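Local coordinates for protein polyketide Synthase III (Ectocarpus siliculosus, PDB 4B0N) that probably acts as a type III polyketide synthase, an acyltransferase of the chalcone synthase family linked to the making of phlorotannin monomers in brown algae, at residues Q59-S67 with L79-R87; V44-N52 with M371-K379. All coordinates share one frame; numbering follows the deposited sequence.

Contact 1 of 2, residues Q59-S67 with L79-R87; sequences QNEALAVAS and LERIYGNSR. With ACD (arachidonic acid), chain D.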
# COMPACT_ATOMS: atom_id res chain seq x y z
N GLN A 59 0.15 30.30 12.25
CA GLN A 59 0.61 30.68 10.91
C GLN A 59 1.51 31.92 10.91
O GLN A 59 2.34 32.08 10.01
CB GLN A 59 -0.57 30.85 9.96
CG GLN A 59 -0.22 30.63 8.49
CD GLN A 59 0.10 29.18 8.14
OE1 GLN A 59 0.45 28.36 9.01
NE2 GLN A 59 -0.01 28.84 6.86
N ASN A 60 1.36 32.77 11.92
CA ASN A 60 2.28 33.88 12.12
C ASN A 60 3.66 33.38 12.56
O ASN A 60 4.69 33.93 12.14
CB ASN A 60 1.72 34.89 13.13
CG ASN A 60 0.50 35.63 12.61
OD1 ASN A 60 0.45 36.03 11.44
ND2 ASN A 60 -0.48 35.84 13.48
N GLU A 61 3.67 32.34 13.39
CA GLU A 61 4.90 31.67 13.82
C GLU A 61 5.61 31.01 12.63
O GLU A 61 6.81 31.22 12.42
CB GLU A 61 4.61 30.62 14.90
CG GLU A 61 4.43 31.18 16.30
CD GLU A 61 3.81 30.18 17.28
OE1 GLU A 61 3.44 29.07 16.85
OE2 GLU A 61 3.69 30.52 18.48
N ALA A 62 4.85 30.23 11.86
CA ALA A 62 5.37 29.52 10.69
C ALA A 62 5.96 30.47 9.64
O ALA A 62 7.00 30.18 9.06
CB ALA A 62 4.27 28.66 10.06
N LEU A 63 5.29 31.61 9.43
CA LEU A 63 5.75 32.64 8.50
C LEU A 63 7.10 33.23 8.91
O LEU A 63 7.94 33.54 8.06
CB LEU A 63 4.70 33.75 8.36
CG LEU A 63 5.03 35.03 7.58
CD1 LEU A 63 5.39 34.74 6.13
CD2 LEU A 63 3.87 36.01 7.66
N ALA A 64 7.29 33.38 10.22
CA ALA A 64 8.52 33.94 10.77
C ALA A 64 9.70 33.00 10.57
O ALA A 64 10.82 33.45 10.31
CB ALA A 64 8.33 34.28 12.24
N VAL A 65 9.45 31.70 10.69
CA VAL A 65 10.47 30.67 10.50
C VAL A 65 10.82 30.53 9.02
O VAL A 65 11.96 30.23 8.66
CB VAL A 65 10.03 29.31 11.09
CG1 VAL A 65 11.13 28.26 10.94
CG2 VAL A 65 9.65 29.45 12.56
N ALA A 66 9.83 30.77 8.16
CA ALA A 66 10.01 30.69 6.71
C ALA A 66 10.83 31.87 6.17
O ALA A 66 11.67 31.69 5.29
CB ALA A 66 8.66 30.61 6.02
N SER A 67 10.56 33.06 6.69
CA SER A 67 11.20 34.29 6.22
C SER A 67 12.65 34.47 6.70
O SER A 67 13.42 35.19 6.07
CB SER A 67 10.35 35.51 6.56
OG SER A 67 9.94 35.49 7.92
N LEU A 79 6.13 35.46 0.39
CA LEU A 79 5.81 34.61 1.55
C LEU A 79 4.68 35.11 2.45
O LEU A 79 3.86 34.31 2.91
CB LEU A 79 7.06 34.33 2.39
CG LEU A 79 8.12 33.36 1.85
CD1 LEU A 79 9.30 33.31 2.80
CD2 LEU A 79 7.55 31.96 1.64
N GLU A 80 4.65 36.41 2.71
CA GLU A 80 3.68 37.01 3.63
C GLU A 80 2.24 36.92 3.12
O GLU A 80 1.30 36.83 3.91
CB GLU A 80 4.05 38.46 3.95
CG GLU A 80 3.31 39.03 5.15
CD GLU A 80 4.20 39.83 6.07
OE1 GLU A 80 5.41 39.97 5.79
OE2 GLU A 80 3.68 40.33 7.10
N ARG A 81 2.08 36.94 1.80
CA ARG A 81 0.77 36.79 1.19
C ARG A 81 0.32 35.32 1.16
O ARG A 81 -0.86 35.04 1.37
CB ARG A 81 0.76 37.40 -0.22
CG ARG A 81 -0.59 37.37 -0.93
CD ARG A 81 -1.68 38.13 -0.19
NE ARG A 81 -2.99 37.87 -0.78
CZ ARG A 81 -3.62 38.68 -1.64
NH1 ARG A 81 -3.07 39.83 -2.01
NH2 ARG A 81 -4.81 38.33 -2.11
N ILE A 82 1.25 34.41 0.92
CA ILE A 82 0.95 32.97 0.87
C ILE A 82 0.37 32.47 2.20
O ILE A 82 -0.64 31.75 2.21
CB ILE A 82 2.18 32.11 0.48
CG1 ILE A 82 2.74 32.56 -0.88
CG2 ILE A 82 1.82 30.63 0.43
CD1 ILE A 82 3.97 31.79 -1.34
N TYR A 83 0.99 32.88 3.30
CA TYR A 83 0.61 32.45 4.65
C TYR A 83 -0.65 33.15 5.17
O TYR A 83 -1.42 32.56 5.92
CB TYR A 83 1.78 32.63 5.62
CG TYR A 83 2.84 31.54 5.52
CD1 TYR A 83 3.74 31.51 4.45
CD2 TYR A 83 2.94 30.55 6.49
CE1 TYR A 83 4.70 30.51 4.36
CE2 TYR A 83 3.90 29.55 6.41
CZ TYR A 83 4.77 29.54 5.34
OH TYR A 83 5.73 28.55 5.25
N GLY A 84 -0.84 34.41 4.77
CA GLY A 84 -2.02 35.18 5.15
C GLY A 84 -3.25 34.82 4.33
O GLY A 84 -4.38 34.86 4.83
N ASN A 85 -3.04 34.49 3.06
CA ASN A 85 -4.11 34.12 2.14
C ASN A 85 -4.23 32.59 2.01
O ASN A 85 -4.36 32.05 0.91
CB ASN A 85 -3.88 34.77 0.77
CG ASN A 85 -5.14 34.84 -0.07
OD1 ASN A 85 -6.20 35.22 0.41
ND2 ASN A 85 -5.02 34.48 -1.34
N SER A 86 -4.20 31.91 3.16
CA SER A 86 -4.20 30.45 3.19
C SER A 86 -5.43 29.86 3.89
O SER A 86 -5.73 28.68 3.72
CB SER A 86 -2.92 29.93 3.87
OG SER A 86 -2.91 30.24 5.25
N ARG A 87 -6.12 30.70 4.65
CA ARG A 87 -7.27 30.30 5.49
C ARG A 87 -6.86 29.32 6.59
O ARG A 87 -7.70 28.67 7.21
CB ARG A 87 -8.41 29.73 4.64
CG ARG A 87 -9.18 30.75 3.80
CD ARG A 87 -10.40 31.29 4.53
NE ARG A 87 -11.52 31.54 3.62
CZ ARG A 87 -12.76 31.83 4.01
NH1 ARG A 87 -13.06 31.91 5.30
NH2 ARG A 87 -13.71 32.03 3.11
C1 ACD D . -1.67 16.44 -2.43
C2 ACD D . -0.99 15.09 -2.34
C3 ACD D . -0.15 15.01 -1.07
C4 ACD D . 1.11 14.18 -1.30
C5 ACD D . 2.12 14.47 -0.22
C6 ACD D . 3.31 13.87 -0.23
C7 ACD D . 4.30 14.16 0.88
C8 ACD D . 5.10 15.40 0.59
C9 ACD D . 5.60 16.09 1.61
C10 ACD D . 6.42 17.34 1.37
C11 ACD D . 5.74 18.54 1.97
C12 ACD D . 6.42 19.38 2.74
C13 ACD D . 5.72 20.58 3.33
C14 ACD D . 6.00 20.69 4.81
C15 ACD D . 5.33 21.58 5.54
C16 ACD D . 5.58 21.71 7.02
C17 ACD D . 6.65 22.78 7.25
C18 ACD D . 6.08 24.06 7.83
C19 ACD D . 6.75 25.27 7.19
C20 ACD D . 6.40 26.55 7.91
O1 ACD D . -2.89 16.50 -2.69
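The ring of Tyr83 carries this contact: Leu63 CA lies over one face, 4.2 Å from the ring centroid and 17° off the normal, a CH-pi contact, while C20 of arachidonic acid meets the edge near the ring plane. The whole is a nearly antiparallel helical hairpin, helix 59-67 against helix 79-84, with axes 9.9 Å apart at closest approach. Tyr83 is a knob in the hole formed by Gln59, Ala62, Leu63 and Ala66, and its hydroxyl ends beside the methyl of Ala66. The side chains of Gln59 and Tyr83 cross at about a right angle, their amide and ring planes inclined at 48°, with Gln59 NE2 3.4 Å from Tyr83 CD2. The Gln59 amide is held from outside, NE2 by Ala241 O and OE1 by Arg91 NE, which should limit its rotation. Farther along, Leu63 forks: with CG anti to the backbone N (chi1 172°), CD1 reaches the backbone of Leu79 and CD2 lies across the aliphatic part of Glu80. Leu79 CD1 packs against Ala66. Each helix contributes one residue to the arachidonic acid pocket: the terminal C20 stands 3.4 Å from Tyr83 OH and 3.7 Å from Ala62 CB.

Contact 2 of 2, residues V44-N52 with M371-K379; sequences VIAGMAIGN and MFVLSRVFK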
# COMPACT_ATOMS: atom_id res chain seq x y z
N VAL A 44 -20.21 -0.25 8.73
CA VAL A 44 -20.48 0.89 9.62
C VAL A 44 -19.23 1.24 10.41
O VAL A 44 -18.51 0.36 10.89
CB VAL A 44 -21.62 0.59 10.63
CG1 VAL A 44 -22.00 1.85 11.38
CG2 VAL A 44 -22.85 0.01 9.94
N ILE A 45 -18.98 2.54 10.55
CA ILE A 45 -17.93 3.04 11.44
C ILE A 45 -18.42 2.93 12.88
O ILE A 45 -19.30 3.67 13.32
CB ILE A 45 -17.53 4.50 11.09
CG1 ILE A 45 -16.93 4.56 9.68
CG2 ILE A 45 -16.54 5.05 12.11
CD1 ILE A 45 -17.00 5.92 9.03
N ALA A 46 -17.85 1.97 13.61
CA ALA A 46 -18.24 1.69 15.00
C ALA A 46 -17.52 2.59 16.01
O ALA A 46 -18.06 2.90 17.07
CB ALA A 46 -18.01 0.22 15.33
N GLY A 47 -16.30 3.00 15.67
CA GLY A 47 -15.52 3.90 16.51
C GLY A 47 -14.59 4.75 15.68
O GLY A 47 -14.05 4.28 14.67
N MET A 48 -14.41 5.99 16.09
CA MET A 48 -13.53 6.92 15.39
C MET A 48 -12.76 7.79 16.38
O MET A 48 -13.32 8.23 17.39
CB MET A 48 -14.35 7.79 14.42
CG MET A 48 -13.53 8.77 13.60
SD MET A 48 -14.40 9.35 12.13
CE MET A 48 -14.01 8.04 10.98
N ALA A 49 -11.49 8.02 16.10
CA ALA A 49 -10.66 8.91 16.91
C ALA A 49 -9.75 9.76 16.03
O ALA A 49 -9.18 9.27 15.05
CB ALA A 49 -9.85 8.12 17.93
N ILE A 50 -9.62 11.03 16.40
CA ILE A 50 -8.66 11.93 15.76
C ILE A 50 -7.46 12.15 16.69
O ILE A 50 -7.56 11.97 17.90
CB ILE A 50 -9.29 13.29 15.36
CG1 ILE A 50 -9.98 13.96 16.56
CG2 ILE A 50 -10.26 13.09 14.19
CD1 ILE A 50 -10.24 15.44 16.39
N GLY A 51 -6.33 12.53 16.10
CA GLY A 51 -5.10 12.73 16.85
C GLY A 51 -4.14 13.67 16.16
O GLY A 51 -4.17 13.83 14.94
N ASN A 52 -3.27 14.28 16.96
CA ASN A 52 -2.29 15.23 16.44
C ASN A 52 -0.94 15.12 17.14
O ASN A 52 -0.87 14.68 18.29
CB ASN A 52 -2.82 16.66 16.57
CG ASN A 52 -3.88 16.97 15.54
OD1 ASN A 52 -3.67 16.74 14.35
ND2 ASN A 52 -5.02 17.48 15.99
N MET A 371 -11.21 12.46 7.30
CA MET A 371 -11.71 11.86 8.54
C MET A 371 -11.96 12.92 9.61
O MET A 371 -12.84 12.76 10.45
CB MET A 371 -10.72 10.83 9.09
CG MET A 371 -9.98 9.99 8.06
SD MET A 371 -10.50 8.27 8.01
CE MET A 371 -9.76 7.61 9.50
N PHE A 372 -11.16 13.98 9.60
CA PHE A 372 -11.34 15.09 10.54
C PHE A 372 -12.66 15.82 10.27
O PHE A 372 -13.43 16.08 11.19
CB PHE A 372 -10.15 16.05 10.49
CG PHE A 372 -8.99 15.63 11.36
CD1 PHE A 372 -8.16 14.58 10.98
CD2 PHE A 372 -8.70 16.31 12.53
CE1 PHE A 372 -7.09 14.20 11.77
CE2 PHE A 372 -7.62 15.94 13.32
CZ PHE A 372 -6.82 14.88 12.95
N VAL A 373 -12.90 16.15 9.00
CA VAL A 373 -14.16 16.78 8.57
C VAL A 373 -15.32 15.85 8.89
O VAL A 373 -16.31 16.26 9.49
CB VAL A 373 -14.17 17.08 7.05
CG1 VAL A 373 -15.47 17.76 6.64
CG2 VAL A 373 -12.98 17.95 6.66
N LEU A 374 -15.18 14.59 8.49
CA LEU A 374 -16.17 13.55 8.76
C LEU A 374 -16.47 13.45 10.26
O LEU A 374 -17.63 13.38 10.66
CB LEU A 374 -15.67 12.22 8.19
CG LEU A 374 -16.58 11.01 7.93
CD1 LEU A 374 -16.59 10.07 9.13
CD2 LEU A 374 -18.00 11.39 7.50
N SER A 375 -15.42 13.48 11.07
CA SER A 375 -15.55 13.43 12.53
C SER A 375 -15.86 14.80 13.12
O SER A 375 -15.45 15.11 14.25
CB SER A 375 -14.30 12.83 13.18
OG SER A 375 -14.45 12.74 14.59
N ARG A 376 -16.58 15.62 12.36
CA ARG A 376 -17.17 16.85 12.85
C ARG A 376 -18.67 16.74 12.66
O ARG A 376 -19.45 17.17 13.51
CB ARG A 376 -16.65 18.06 12.09
CG ARG A 376 -15.28 18.54 12.53
CD ARG A 376 -14.92 19.85 11.83
NE ARG A 376 -15.93 20.89 12.06
CZ ARG A 376 -15.92 21.73 13.09
NH1 ARG A 376 -14.96 21.67 14.00
NH2 ARG A 376 -16.88 22.64 13.21
N VAL A 377 -19.06 16.14 11.53
CA VAL A 377 -20.45 15.85 11.19
C VAL A 377 -21.03 14.84 12.18
O VAL A 377 -22.16 14.99 12.63
CB VAL A 377 -20.56 15.29 9.75
CG1 VAL A 377 -21.97 14.81 9.46
CG2 VAL A 377 -20.13 16.35 8.74
N PHE A 378 -20.22 13.84 12.53
CA PHE A 378 -20.61 12.76 13.44
C PHE A 378 -20.94 13.25 14.85
O PHE A 378 -21.76 12.63 15.54
CB PHE A 378 -19.50 11.70 13.49
CG PHE A 378 -19.55 10.70 12.37
CD1 PHE A 378 -20.11 11.03 11.13
CD2 PHE A 378 -19.00 9.44 12.53
CE1 PHE A 378 -20.15 10.10 10.10
CE2 PHE A 378 -19.03 8.51 11.50
CZ PHE A 378 -19.61 8.84 10.29
N LYS A 379 -20.29 14.33 15.28
CA LYS A 379 -20.58 14.96 16.57
C LYS A 379 -21.97 15.57 16.58
O LYS A 379 -22.77 15.26 17.47
CB LYS A 379 -19.53 16.03 16.92
CG LYS A 379 -18.28 15.48 17.60
CD LYS A 379 -17.40 16.58 18.20
CE LYS A 379 -16.59 17.31 17.14
NZ LYS A 379 -15.77 18.42 17.72
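Strand 44-51 passes helix 371-379 with 9.0 Å between their axes and 124° between their directions, bringing Met48 opposite Ser375 and Ile50 opposite Phe372. It is a sheet-to-helix interface in the layered αβαβα thiolase-like fold, where edge strand 42-51 meets helix 369-385 of the C-terminal family region, lying between the two sheets. Ile50 lays its CG2 methyl over the centre of the Phe372 ring, 3.8 Å from the centroid and 4° off the normal, a CH-pi contact. That methyl is placed by a chi1 of 55°, which sets CG1 between backbone N and carbonyl carbon and leaves CG2 anti to the carbonyl carbon. Gly51 O lies in the ring plane at the edge, 3.5 Å from Phe372 CZ, and Tyr362 makes an edge-to-face contact with Phe372. With Phe372 cut back to an alanine, the CG2 methyl of Ile50 is likely to lose its aromatic partner and a gap to open between Gly51 and the helix. Met48 CG, anti to the backbone N, carries SD toward the helix to 3.6 Å from Ser375 CB, and the bend at chi3 turns CE to Leu374 CD1. Met48 SD also makes an oblique Met-aromatic contact with Phe378, 5.2 Å from the centroid. Ile45 CD1 touches Phe378 CZ at 4.1 Å. With no hydrogen bond crossing between strand and helix, their association rests on shape, dispersion and weak aromatic contacts.

In the fold
The two contacts illustrate how one chain uses apolar packing at different levels of its architecture. The centre of contact 2 lies about 11 Å, and that of contact 1 about 22 Å, from the centre of the chain; contact 2 is partly buried, yet most touching residues of contact 1 are buried. They share no helix or strand, and their nearest atoms remain about 12 Å apart. Contact 1 pairs two helices close in sequence, whereas contact 2 joins segments from the N- and C-terminal family regions, 319 residues apart. Neither contains a cross-segment hydrogen bond. Contact 1 centres on one tyrosine ring turned toward a ligand, contact 2 on two phenylalanine rings, with sulfur and aliphatic groups spread across a layer interface.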